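Local coordinates for penicillin-binding protein 1A (Mycobacterium tuberculosis, PDB 5CXW), which polymerises glycan strands and cross-links their peptides to build the mycobacterial cell wall, the cross-linking being done by the penicillin-sensitive transpeptidase domain crystallised here, at residues V211-A222 and W307-A318. Numbering follows the deposited sequence.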
loop_
_atom_site.group_PDB
_atom_site.type_symbol
_atom_site.label_atom_id
_atom_site.label_comp_id
_atom_site.label_asym_id
_atom_site.label_seq_id
_atom_site.Cartn_x
_atom_site.Cartn_y
_atom_site.Cartn_z
ATOM N N VAL A 211 2.423 -5.785 -2.937
ATOM C CA VAL A 211 3.001 -4.625 -2.283
ATOM C C VAL A 211 3.093 -3.480 -3.303
ATOM O O VAL A 211 2.787 -2.319 -2.973
ATOM C CB VAL A 211 4.391 -4.983 -1.722
ATOM C CG1 VAL A 211 5.129 -3.775 -1.169
ATOM C CG2 VAL A 211 4.320 -6.026 -0.615
ATOM N N ILE A 212 3.505 -3.775 -4.563
ATOM C CA ILE A 212 3.532 -2.707 -5.558
ATOM C C ILE A 212 2.174 -2.076 -5.818
ATOM O O ILE A 212 2.099 -0.857 -5.971
ATOM C CB ILE A 212 4.238 -3.114 -6.892
ATOM C CG1 ILE A 212 4.316 -1.928 -7.861
ATOM C CG2 ILE A 212 3.580 -4.344 -7.547
ATOM C CD1 ILE A 212 5.509 -2.084 -8.822
ATOM N N ASP A 213 1.098 -2.867 -5.801
ATOM C CA ASP A 213 -0.261 -2.346 -5.992
ATOM C C ASP A 213 -0.598 -1.370 -4.866
ATOM O O ASP A 213 -1.160 -0.336 -5.102
ATOM C CB ASP A 213 -1.316 -3.478 -5.931
ATOM C CG ASP A 213 -1.262 -4.418 -7.145
ATOM O OD1 ASP A 213 -1.278 -3.911 -8.288
ATOM O OD2 ASP A 213 -1.308 -5.658 -6.945
ATOM N N MET A 214 -0.258 -1.731 -3.640
ATOM C CA MET A 214 -0.587 -0.862 -2.491
ATOM C C MET A 214 0.189 0.492 -2.569
ATOM O O MET A 214 -0.387 1.555 -2.359
ATOM C CB MET A 214 -0.307 -1.555 -1.158
ATOM C CG MET A 214 -1.243 -2.719 -0.863
ATOM S SD MET A 214 -2.980 -2.238 -0.740
ATOM C CE MET A 214 -2.953 -1.398 0.820
ATOM N N ALA A 215 1.476 0.433 -2.936
ATOM C CA ALA A 215 2.245 1.644 -3.068
ATOM C C ALA A 215 1.660 2.534 -4.153
ATOM O O ALA A 215 1.531 3.778 -3.984
ATOM C CB ALA A 215 3.703 1.340 -3.364
ATOM N N SER A 216 1.268 1.903 -5.256
ATOM C CA SER A 216 0.699 2.639 -6.394
ATOM C C SER A 216 -0.640 3.252 -6.044
ATOM O O SER A 216 -0.911 4.439 -6.365
ATOM C CB SER A 216 0.576 1.689 -7.580
ATOM O OG SER A 216 -0.102 2.287 -8.678
ATOM N N ALA A 217 -1.548 2.484 -5.436
ATOM C CA ALA A 217 -2.852 3.010 -5.074
ATOM C C ALA A 217 -2.771 4.171 -4.070
ATOM O O ALA A 217 -3.505 5.167 -4.181
ATOM C CB ALA A 217 -3.786 1.884 -4.559
ATOM N N TYR A 218 -1.904 4.043 -3.092
ATOM C CA TYR A 218 -1.686 5.128 -2.107
ATOM C C TYR A 218 -0.997 6.348 -2.793
ATOM O O TYR A 218 -1.300 7.512 -2.478
ATOM C CB TYR A 218 -0.906 4.649 -0.918
ATOM C CG TYR A 218 -1.669 3.945 0.165
ATOM C CD1 TYR A 218 -2.591 2.919 -0.123
ATOM C CD2 TYR A 218 -1.458 4.250 1.516
ATOM C CE1 TYR A 218 -3.255 2.244 0.900
ATOM C CE2 TYR A 218 -2.059 3.557 2.519
ATOM C CZ TYR A 218 -2.959 2.550 2.218
ATOM O OH TYR A 218 -3.621 1.835 3.236
ATOM N N ALA A 219 -0.173 6.087 -3.840
ATOM C CA ALA A 219 0.388 7.196 -4.659
ATOM C C ALA A 219 -0.738 8.011 -5.310
ATOM O O ALA A 219 -0.686 9.234 -5.367
ATOM C CB ALA A 219 1.409 6.676 -5.644
ATOM N N THR A 220 -1.800 7.345 -5.757
ATOM C CA THR A 220 -2.913 8.033 -6.361
ATOM C C THR A 220 -3.566 8.972 -5.343
ATOM O O THR A 220 -3.951 10.117 -5.673
ATOM C CB THR A 220 -3.916 6.999 -6.924
ATOM O OG1 THR A 220 -3.269 6.240 -7.953
ATOM C CG2 THR A 220 -5.168 7.630 -7.484
ATOM N N LEU A 221 -3.698 8.482 -4.108
ATOM C CA LEU A 221 -4.186 9.331 -3.026
ATOM C C LEU A 221 -3.264 10.539 -2.787
ATOM O O LEU A 221 -3.749 11.683 -2.666
ATOM C CB LEU A 221 -4.418 8.532 -1.754
ATOM C CG LEU A 221 -5.486 7.450 -1.809
ATOM C CD1 LEU A 221 -5.397 6.603 -0.551
ATOM C CD2 LEU A 221 -6.855 8.077 -1.965
ATOM N N ALA A 222 -1.965 10.263 -2.758
ATOM C CA ALA A 222 -0.923 11.290 -2.508
ATOM C C ALA A 222 -0.950 12.370 -3.583
ATOM O O ALA A 222 -0.649 13.546 -3.322
ATOM C CB ALA A 222 0.447 10.644 -2.440
ATOM N N TRP A 307 1.690 -4.913 7.836
ATOM C CA TRP A 307 1.855 -3.892 6.846
ATOM C C TRP A 307 1.950 -2.460 7.400
ATOM O O TRP A 307 1.243 -2.106 8.367
ATOM C CB TRP A 307 0.626 -3.846 5.937
ATOM C CG TRP A 307 0.409 -5.001 5.022
ATOM C CD1 TRP A 307 -0.100 -6.244 5.345
ATOM C CD2 TRP A 307 0.742 -5.035 3.634
ATOM N NE1 TRP A 307 -0.131 -7.039 4.189
ATOM C CE2 TRP A 307 0.330 -6.303 3.130
ATOM C CE3 TRP A 307 1.284 -4.090 2.738
ATOM C CZ2 TRP A 307 0.466 -6.648 1.810
ATOM C CZ3 TRP A 307 1.414 -4.433 1.381
ATOM C CH2 TRP A 307 1.016 -5.720 0.934
ATOM N N MET A 308 2.707 -1.609 6.723
ATOM C CA MET A 308 2.575 -0.174 6.865
ATOM C C MET A 308 2.672 0.418 5.483
ATOM O O MET A 308 3.680 0.176 4.760
ATOM C CB MET A 308 3.656 0.433 7.763
ATOM C CG MET A 308 3.620 1.961 7.907
ATOM S SD MET A 308 1.988 2.552 8.432
ATOM C CE MET A 308 2.387 3.596 9.853
ATOM N N VAL A 309 1.646 1.190 5.095
ATOM C CA VAL A 309 1.623 1.894 3.819
ATOM C C VAL A 309 1.356 3.366 4.048
ATOM O O VAL A 309 0.462 3.735 4.757
ATOM C CB VAL A 309 0.573 1.283 2.871
ATOM C CG1 VAL A 309 0.762 1.817 1.458
ATOM C CG2 VAL A 309 0.626 -0.198 2.867
ATOM N N GLY A 310 2.197 4.247 3.517
ATOM C CA GLY A 310 1.944 5.651 3.709
ATOM C C GLY A 310 2.825 6.517 2.837
ATOM O O GLY A 310 3.793 6.042 2.220
ATOM N N TYR A 311 2.447 7.783 2.793
ATOM C CA TYR A 311 2.960 8.728 1.815
ATOM C C TYR A 311 3.113 10.148 2.286
ATOM O O TYR A 311 2.528 10.566 3.291
ATOM C CB TYR A 311 2.027 8.701 0.570
ATOM C CG TYR A 311 0.576 9.063 0.797
ATOM C CD1 TYR A 311 0.099 10.386 0.794
ATOM C CD2 TYR A 311 -0.365 8.048 1.021
ATOM C CE1 TYR A 311 -1.278 10.663 0.969
ATOM C CE2 TYR A 311 -1.685 8.335 1.200
ATOM C CZ TYR A 311 -2.151 9.630 1.152
ATOM O OH TYR A 311 -3.509 9.854 1.315
ATOM N N THR A 312 3.927 10.906 1.509
ATOM C CA THR A 312 3.893 12.319 1.428
ATOM C C THR A 312 3.466 12.643 0.005
ATOM O O THR A 312 3.315 11.756 -0.801
ATOM C CB THR A 312 5.279 12.912 1.726
ATOM O OG1 THR A 312 6.116 12.705 0.600
ATOM C CG2 THR A 312 5.842 12.327 2.938
ATOM N N PRO A 313 3.290 13.915 -0.338
ATOM C CA PRO A 313 2.914 14.188 -1.735
ATOM C C PRO A 313 3.967 13.753 -2.774
ATOM O O PRO A 313 3.654 13.630 -3.974
ATOM C CB PRO A 313 2.718 15.719 -1.735
ATOM C CG PRO A 313 2.375 16.030 -0.298
ATOM C CD PRO A 313 3.208 15.117 0.512
ATOM N N SER A 314 5.196 13.506 -2.337
ATOM C CA SER A 314 6.319 13.202 -3.222
ATOM C C SER A 314 6.811 11.744 -3.152
ATOM O O SER A 314 7.677 11.384 -3.911
ATOM C CB SER A 314 7.445 14.190 -2.954
ATOM O OG SER A 314 7.053 15.500 -3.393
ATOM N N LEU A 315 6.253 10.905 -2.275
ATOM C CA LEU A 315 6.680 9.527 -2.163
ATOM C C LEU A 315 5.665 8.693 -1.425
ATOM O O LEU A 315 5.194 9.065 -0.369
ATOM C CB LEU A 315 8.060 9.381 -1.510
ATOM C CG LEU A 315 8.746 8.048 -1.808
ATOM C CD1 LEU A 315 9.151 7.932 -3.278
ATOM C CD2 LEU A 315 10.000 8.015 -0.941
ATOM N N SER A 316 5.288 7.573 -2.050
ATOM C CA SER A 316 4.377 6.602 -1.441
ATOM C C SER A 316 5.066 5.300 -1.267
ATOM O O SER A 316 5.587 4.731 -2.237
ATOM C CB SER A 316 3.149 6.381 -2.351
ATOM O OG SER A 316 2.325 5.343 -1.776
ATOM N N THR A 317 5.117 4.813 -0.029
ATOM C CA THR A 317 5.859 3.598 0.277
ATOM C C THR A 317 4.952 2.570 0.997
ATOM O O THR A 317 4.257 2.892 1.980
ATOM C CB THR A 317 7.101 3.889 1.144
ATOM O OG1 THR A 317 7.980 4.793 0.440
ATOM C CG2 THR A 317 7.877 2.582 1.445
ATOM N N ALA A 318 4.968 1.343 0.472
ATOM C CA ALA A 318 4.300 0.224 1.070
ATOM C C ALA A 318 5.357 -0.771 1.608
ATOM O O ALA A 318 6.327 -1.084 0.937
ATOM C CB ALA A 318 3.444 -0.499 0.033
HETATM O O HOH W 1 1.488 14.665 -5.207
#
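With CG1 anti to the backbone N (chi1 -168°), Val309 raises that methyl over one face of the Tyr218 ring, while Ser316, whose OG is likewise anti to its N (175°), turns its hydroxyl up against the helix. The CH-pi contact is close, Val309 CG1 lying 3.4 Å from the centroid of the Tyr218 ring. Ser316 OG donates to Ala215 O at 2.8 Å, in the carbonyl plane and on a lone pair; the same oxygen also accepts the helical N-H of Ala219. Alanines let the helix settle onto strand 315-318: Ala215 CB meets Ala318 CB at 3.9 Å, and Ala219 CB rests 3.7 Å from Ser316 CB. Toward the C-terminal end of the helix, Tyr218 O and Ala222 N lie over one face of the Tyr311 ring, both toward its rim, with Ala222 CB 3.3 Å from Tyr311 CD1; the Tyr311 hydroxyl is hydrogen-bonded with Thr267 OG1. At the other end Val211 CG2 packs 3.7 Å from Trp307 CH2, and Met214 CG touches the same indole, whose NE1 hydrogen-bonds to Gln94 O. Helix 211-222 thus packs on the hairpin 303-323 of the domain's five-stranded antiparallel sheet, a largely apolar interface joined directly by the Ser316 hydroxyl and, through a water donating to Ala222 O and Pro313 O, at the turn. Tyr218 therefore presents one ring face to Val309 while its hydroxyl hydrogen-bonds to Ser98 O, next to Ser97, the probable acyl-ester nucleophile.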